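Local coordinates for protein putative amidohydrolase (Unidentified, PDB 3MKV) that probably acts as a zinc-dependent prolidase of the amidohydrolase superfamily, hydrolysing dipeptides that end in proline, at residues A[62-75]-A[322-335]. Numbering follows the deposited sequence.
Sequences IDLHVHVVAIEFNL and GFGTDLLGEAQRLQ. With ZN (zinc ion), chain I.
Asp-63, on strand 56-63, reaches across to Thr-325 and Gln-335. Its CB lies 3.6 Å from Gln-335 NE2, and CG, 3.6 Å from Thr-325 OG1, stands anti to the backbone N (chi1 -173°), which carries the carboxylate to the facing loop. OD1 accepts the backbone N-H of His-65 almost straight (2.8 Å), an Asx turn, and rests 3.2 Å from Gly-324 CA. OD2 is gripped twice: Thr-325 OG1 donates from the syn side at 2.6 Å, and Gln-335 NE2 from the anti side, tilted out of the carboxylate plane but nearly straight at 177°. This fixes the carboxylate's rotation, and Arg-100 takes the other end of the Gln-335 amide. Backbone bonds Leu-64 N to Phe-323 O and Asp-326 N to His-65 O join the two segments and bring three metal ligands together. His-65 NE2, His-67 NE2 and Asp-326 OD1 bind one zinc, Asp-326 OD1 2.4 Å from the metal and at the edge of the His-67 ring; Glu-253 and Gly-109 accept from the ND1 atoms of His-65 and His-67. Farther along, Gln-332 NE2 bonds to His-67 O (2.9 Å) and Ala-70 O, the latter also taking Gly-329 N from the opposite face of its carbonyl plane. Phe-73 lays one face over Leu-328 O. Carboxylated Lys-193 completes the site and bridges to a second zinc bound by His-234 and His-254: the binuclear centre of an amidohydrolase TIM barrel, with its HxH motif and ligand aspartate.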
loop_
_atom_site.group_PDB
_atom_site.type_symbol
_atom_site.label_atom_id
_atom_site.label_comp_id
_atom_site.label_asym_id
_atom_site.label_seq_id
_atom_site.Cartn_x
_atom_site.Cartn_y
_atom_site.Cartn_z
ATOM N N ILE A 62 30.591 -33.000 -15.734
ATOM C CA ILE A 62 30.047 -31.809 -15.080
ATOM C C ILE A 62 29.602 -30.775 -16.118
ATOM O O ILE A 62 30.374 -30.398 -16.990
ATOM C CB ILE A 62 31.110 -31.182 -14.139
ATOM C CG1 ILE A 62 31.667 -32.251 -13.185
ATOM C CG2 ILE A 62 30.539 -29.977 -13.382
ATOM C CD1 ILE A 62 32.645 -31.724 -12.145
ATOM N N ASP A 63 28.352 -30.327 -16.037
ATOM C CA ASP A 63 27.894 -29.225 -16.893
ATOM C C ASP A 63 27.640 -27.952 -16.078
ATOM O O ASP A 63 26.814 -27.936 -15.150
ATOM C CB ASP A 63 26.655 -29.608 -17.709
ATOM C CG ASP A 63 26.274 -28.540 -18.714
ATOM O OD1 ASP A 63 26.605 -27.357 -18.488
ATOM O OD2 ASP A 63 25.635 -28.874 -19.734
ATOM N N LEU A 64 28.360 -26.888 -16.440
ATOM C CA LEU A 64 28.429 -25.674 -15.629
ATOM C C LEU A 64 27.347 -24.663 -15.964
ATOM O O LEU A 64 27.274 -23.599 -15.348
ATOM C CB LEU A 64 29.802 -25.012 -15.769
ATOM C CG LEU A 64 30.981 -25.609 -15.005
ATOM C CD1 LEU A 64 32.245 -24.761 -15.228
ATOM C CD2 LEU A 64 30.649 -25.711 -13.517
ATOM N N HIS A 65 26.503 -24.981 -16.935
ATOM C CA HIS A 65 25.464 -24.038 -17.341
ATOM C C HIS A 65 24.221 -24.726 -17.888
ATOM O O HIS A 65 24.075 -24.912 -19.083
ATOM C CB HIS A 65 26.004 -23.025 -18.362
ATOM C CG HIS A 65 25.160 -21.799 -18.493
ATOM N ND1 HIS A 65 25.642 -20.531 -18.249
ATOM C CD2 HIS A 65 23.856 -21.647 -18.822
ATOM C CE1 HIS A 65 24.673 -19.651 -18.424
ATOM N NE2 HIS A 65 23.578 -20.303 -18.770
ATOM N N VAL A 66 23.315 -25.096 -17.001
ATOM C CA VAL A 66 22.037 -25.631 -17.434
ATOM C C VAL A 66 20.916 -24.812 -16.818
ATOM O O VAL A 66 21.123 -24.066 -15.862
ATOM C CB VAL A 66 21.864 -27.141 -17.041
ATOM C CG1 VAL A 66 22.976 -27.980 -17.635
ATOM C CG2 VAL A 66 21.844 -27.308 -15.535
ATOM N N HIS A 67 19.730 -24.948 -17.392
ATOM C CA HIS A 67 18.509 -24.471 -16.768
ATOM C C HIS A 67 17.527 -25.628 -16.677
ATOM O O HIS A 67 16.927 -26.039 -17.661
ATOM C CB HIS A 67 17.920 -23.307 -17.555
ATOM C CG HIS A 67 18.843 -22.133 -17.651
ATOM N ND1 HIS A 67 19.043 -21.260 -16.605
ATOM C CD2 HIS A 67 19.630 -21.696 -18.663
ATOM C CE1 HIS A 67 19.907 -20.331 -16.970
ATOM N NE2 HIS A 67 20.284 -20.576 -18.212
ATOM N N VAL A 68 17.375 -26.173 -15.485
ATOM C CA VAL A 68 16.527 -27.336 -15.337
ATOM C C VAL A 68 15.057 -27.005 -15.579
ATOM O O VAL A 68 14.306 -27.843 -16.077
ATOM C CB VAL A 68 16.753 -28.036 -13.981
ATOM C CG1 VAL A 68 15.539 -28.865 -13.598
ATOM C CG2 VAL A 68 18.014 -28.901 -14.049
ATOM N N VAL A 69 14.642 -25.783 -15.257
ATOM C CA VAL A 69 13.228 -25.448 -15.416
ATOM C C VAL A 69 12.931 -24.730 -16.711
ATOM O O VAL A 69 11.821 -24.248 -16.904
ATOM C CB VAL A 69 12.640 -24.642 -14.224
ATOM C CG1 VAL A 69 13.107 -25.244 -12.906
ATOM C CG2 VAL A 69 12.989 -23.161 -14.329
ATOM N N ALA A 70 13.921 -24.660 -17.599
ATOM C CA ALA A 70 13.691 -24.133 -18.943
ATOM C C ALA A 70 13.027 -25.218 -19.764
ATOM O O ALA A 70 13.645 -25.803 -20.652
ATOM C CB ALA A 70 14.983 -23.708 -19.578
ATOM N N ILE A 71 11.760 -25.479 -19.450
ATOM C CA ILE A 71 11.023 -26.605 -20.016
ATOM C C ILE A 71 10.488 -26.311 -21.413
ATOM O O ILE A 71 9.974 -27.210 -22.085
ATOM C CB ILE A 71 9.847 -27.043 -19.108
ATOM C CG1 ILE A 71 8.834 -25.906 -18.938
ATOM C CG2 ILE A 71 10.345 -27.512 -17.748
ATOM C CD1 ILE A 71 7.525 -26.359 -18.286
ATOM N N GLU A 72 10.596 -25.055 -21.843
ATOM C CA GLU A 72 10.352 -24.714 -23.244
ATOM C C GLU A 72 11.165 -23.517 -23.721
ATOM O O GLU A 72 11.810 -22.841 -22.921
ATOM C CB GLU A 72 8.858 -24.536 -23.560
ATOM C CG GLU A 72 7.924 -24.402 -22.368
ATOM C CD GLU A 72 6.491 -24.084 -22.795
ATOM O OE1 GLU A 72 5.540 -24.732 -22.292
ATOM O OE2 GLU A 72 6.322 -23.185 -23.653
ATOM N N PHE A 73 11.135 -23.273 -25.033
ATOM C CA PHE A 73 11.864 -22.161 -25.656
ATOM C C PHE A 73 11.358 -20.761 -25.260
ATOM O O PHE A 73 12.117 -19.793 -25.297
ATOM C CB PHE A 73 11.846 -22.295 -27.187
ATOM C CG PHE A 73 12.809 -23.329 -27.727
ATOM C CD1 PHE A 73 12.383 -24.621 -28.011
ATOM C CD2 PHE A 73 14.143 -23.004 -27.961
ATOM C CE1 PHE A 73 13.270 -25.571 -28.510
ATOM C CE2 PHE A 73 15.036 -23.952 -28.461
ATOM C CZ PHE A 73 14.594 -25.231 -28.737
ATOM N N ASN A 74 10.085 -20.648 -24.897
ATOM C CA ASN A 74 9.519 -19.361 -24.503
ATOM C C ASN A 74 9.537 -19.172 -22.976
ATOM O O ASN A 74 8.629 -19.608 -22.257
ATOM C CB ASN A 74 8.100 -19.208 -25.067
ATOM C CG ASN A 74 7.481 -17.852 -24.753
ATOM O OD1 ASN A 74 8.077 -17.019 -24.065
ATOM N ND2 ASN A 74 6.268 -17.630 -25.253
ATOM N N LEU A 75 10.578 -18.502 -22.496
ATOM C CA LEU A 75 10.844 -18.404 -21.073
ATOM C C LEU A 75 9.846 -17.507 -20.342
ATOM O O LEU A 75 9.384 -17.847 -19.253
ATOM C CB LEU A 75 12.282 -17.933 -20.853
ATOM C CG LEU A 75 13.309 -18.888 -21.479
ATOM C CD1 LEU A 75 14.734 -18.414 -21.236
ATOM C CD2 LEU A 75 13.116 -20.295 -20.940
ATOM N N GLY A 322 35.443 -23.885 -19.006
ATOM C CA GLY A 322 34.615 -24.925 -18.409
ATOM C C GLY A 322 33.651 -25.452 -19.446
ATOM O O GLY A 322 33.599 -24.956 -20.559
ATOM N N PHE A 323 32.872 -26.458 -19.087
ATOM C CA PHE A 323 31.938 -27.058 -20.036
ATOM C C PHE A 323 30.509 -26.606 -19.727
ATOM O O PHE A 323 30.067 -26.639 -18.573
ATOM C CB PHE A 323 32.073 -28.583 -19.976
ATOM C CG PHE A 323 31.115 -29.332 -20.862
ATOM C CD1 PHE A 323 31.540 -29.874 -22.065
ATOM C CD2 PHE A 323 29.798 -29.538 -20.470
ATOM C CE1 PHE A 323 30.660 -30.592 -22.880
ATOM C CE2 PHE A 323 28.916 -30.253 -21.279
ATOM C CZ PHE A 323 29.352 -30.777 -22.485
ATOM N N GLY A 324 29.794 -26.161 -20.752
ATOM C CA GLY A 324 28.420 -25.743 -20.567
ATOM C C GLY A 324 27.595 -25.924 -21.817
ATOM O O GLY A 324 28.137 -26.023 -22.918
ATOM N N THR A 325 26.275 -25.939 -21.652
ATOM C CA THR A 325 25.378 -26.213 -22.763
ATOM C C THR A 325 24.301 -25.138 -22.955
ATOM O O THR A 325 24.102 -24.659 -24.078
ATOM C CB THR A 325 24.742 -27.639 -22.650
ATOM O OG1 THR A 325 24.022 -27.761 -21.417
ATOM C CG2 THR A 325 25.829 -28.734 -22.712
ATOM N N ASP A 326 23.603 -24.779 -21.874
ATOM C CA ASP A 326 22.584 -23.713 -21.900
ATOM C C ASP A 326 21.428 -23.986 -22.865
ATOM O O ASP A 326 21.003 -23.094 -23.599
ATOM C CB ASP A 326 23.224 -22.357 -22.237
ATOM C CG ASP A 326 22.297 -21.179 -21.961
ATOM O OD1 ASP A 326 21.377 -21.314 -21.124
ATOM O OD2 ASP A 326 22.488 -20.108 -22.581
ATOM N N LEU A 327 20.907 -25.207 -22.850
ATOM C CA LEU A 327 19.837 -25.598 -23.772
ATOM C C LEU A 327 18.427 -25.402 -23.190
ATOM O O LEU A 327 18.238 -25.423 -21.970
ATOM C CB LEU A 327 20.039 -27.054 -24.213
ATOM C CG LEU A 327 21.253 -27.323 -25.120
ATOM C CD1 LEU A 327 21.711 -28.768 -25.054
ATOM C CD2 LEU A 327 20.978 -26.916 -26.568
ATOM N N LEU A 328 17.438 -25.249 -24.073
ATOM C CA LEU A 328 16.056 -24.967 -23.672
ATOM C C LEU A 328 15.075 -25.993 -24.220
ATOM O O LEU A 328 15.299 -26.577 -25.273
ATOM C CB LEU A 328 15.626 -23.576 -24.157
ATOM C CG LEU A 328 16.605 -22.409 -23.968
ATOM C CD1 LEU A 328 16.116 -21.173 -24.692
ATOM C CD2 LEU A 328 16.848 -22.104 -22.488
ATOM N N GLY A 329 13.974 -26.198 -23.505
ATOM C CA GLY A 329 12.872 -27.023 -23.996
ATOM C C GLY A 329 13.268 -28.379 -24.548
ATOM O O GLY A 329 13.911 -29.180 -23.867
ATOM N N GLU A 330 12.855 -28.614 -25.777
ATOM C CA GLU A 330 13.081 -29.837 -26.512
ATOM C C GLU A 330 14.548 -30.092 -26.767
ATOM O O GLU A 330 14.984 -31.224 -26.826
ATOM C CB GLU A 330 12.331 -29.776 -27.835
ATOM C CG GLU A 330 10.823 -29.872 -27.716
ATOM C CD GLU A 330 10.123 -28.543 -27.428
ATOM O OE1 GLU A 330 10.783 -27.532 -27.120
ATOM O OE2 GLU A 330 8.882 -28.520 -27.512
ATOM N N ALA A 331 15.279 -29.013 -26.974
ATOM C CA ALA A 331 16.695 -29.040 -27.346
ATOM C C ALA A 331 17.599 -29.544 -26.230
ATOM O O ALA A 331 18.734 -29.967 -26.480
ATOM C CB ALA A 331 17.138 -27.672 -27.771
ATOM N N GLN A 332 17.111 -29.472 -24.995
ATOM C CA GLN A 332 17.850 -30.012 -23.870
ATOM C C GLN A 332 18.402 -31.393 -24.191
ATOM O O GLN A 332 19.387 -31.826 -23.599
ATOM C CB GLN A 332 16.968 -30.089 -22.623
ATOM C CG GLN A 332 16.531 -28.734 -22.102
ATOM C CD GLN A 332 16.814 -28.552 -20.619
ATOM O OE1 GLN A 332 17.689 -29.212 -20.060
ATOM N NE2 GLN A 332 16.087 -27.639 -19.980
ATOM N N ARG A 333 17.771 -32.094 -25.126
ATOM C CA ARG A 333 18.209 -33.456 -25.432
ATOM C C ARG A 333 19.601 -33.496 -26.083
ATOM O O ARG A 333 20.236 -34.557 -26.142
ATOM C CB ARG A 333 17.205 -34.145 -26.346
ATOM C CG ARG A 333 17.692 -34.268 -27.772
ATOM C CD ARG A 333 17.124 -33.198 -28.669
ATOM N NE ARG A 333 15.957 -33.688 -29.394
ATOM C CZ ARG A 333 15.596 -33.268 -30.604
ATOM N NH1 ARG A 333 16.317 -32.350 -31.241
ATOM N NH2 ARG A 333 14.513 -33.776 -31.182
ATOM N N LEU A 334 20.064 -32.329 -26.544
ATOM C CA LEU A 334 21.282 -32.203 -27.348
ATOM C C LEU A 334 22.538 -31.948 -26.526
ATOM O O LEU A 334 23.635 -31.840 -27.068
ATOM C CB LEU A 334 21.121 -31.085 -28.394
ATOM C CG LEU A 334 20.100 -31.343 -29.507
ATOM C CD1 LEU A 334 19.690 -30.051 -30.188
ATOM C CD2 LEU A 334 20.649 -32.344 -30.533
ATOM N N GLN A 335 22.374 -31.855 -25.218
ATOM C CA GLN A 335 23.495 -31.591 -24.321
ATOM C C GLN A 335 24.829 -32.234 -24.750
ATOM O O GLN A 335 25.846 -31.553 -24.871
ATOM C CB GLN A 335 23.121 -32.046 -22.913
ATOM C CG GLN A 335 24.016 -31.527 -21.817
ATOM C CD GLN A 335 23.486 -31.928 -20.459
ATOM O OE1 GLN A 335 22.748 -32.905 -20.341
ATOM N NE2 GLN A 335 23.848 -31.174 -19.426
HETATM ZN ZN ZN I . 21.730 -19.687 -19.411
#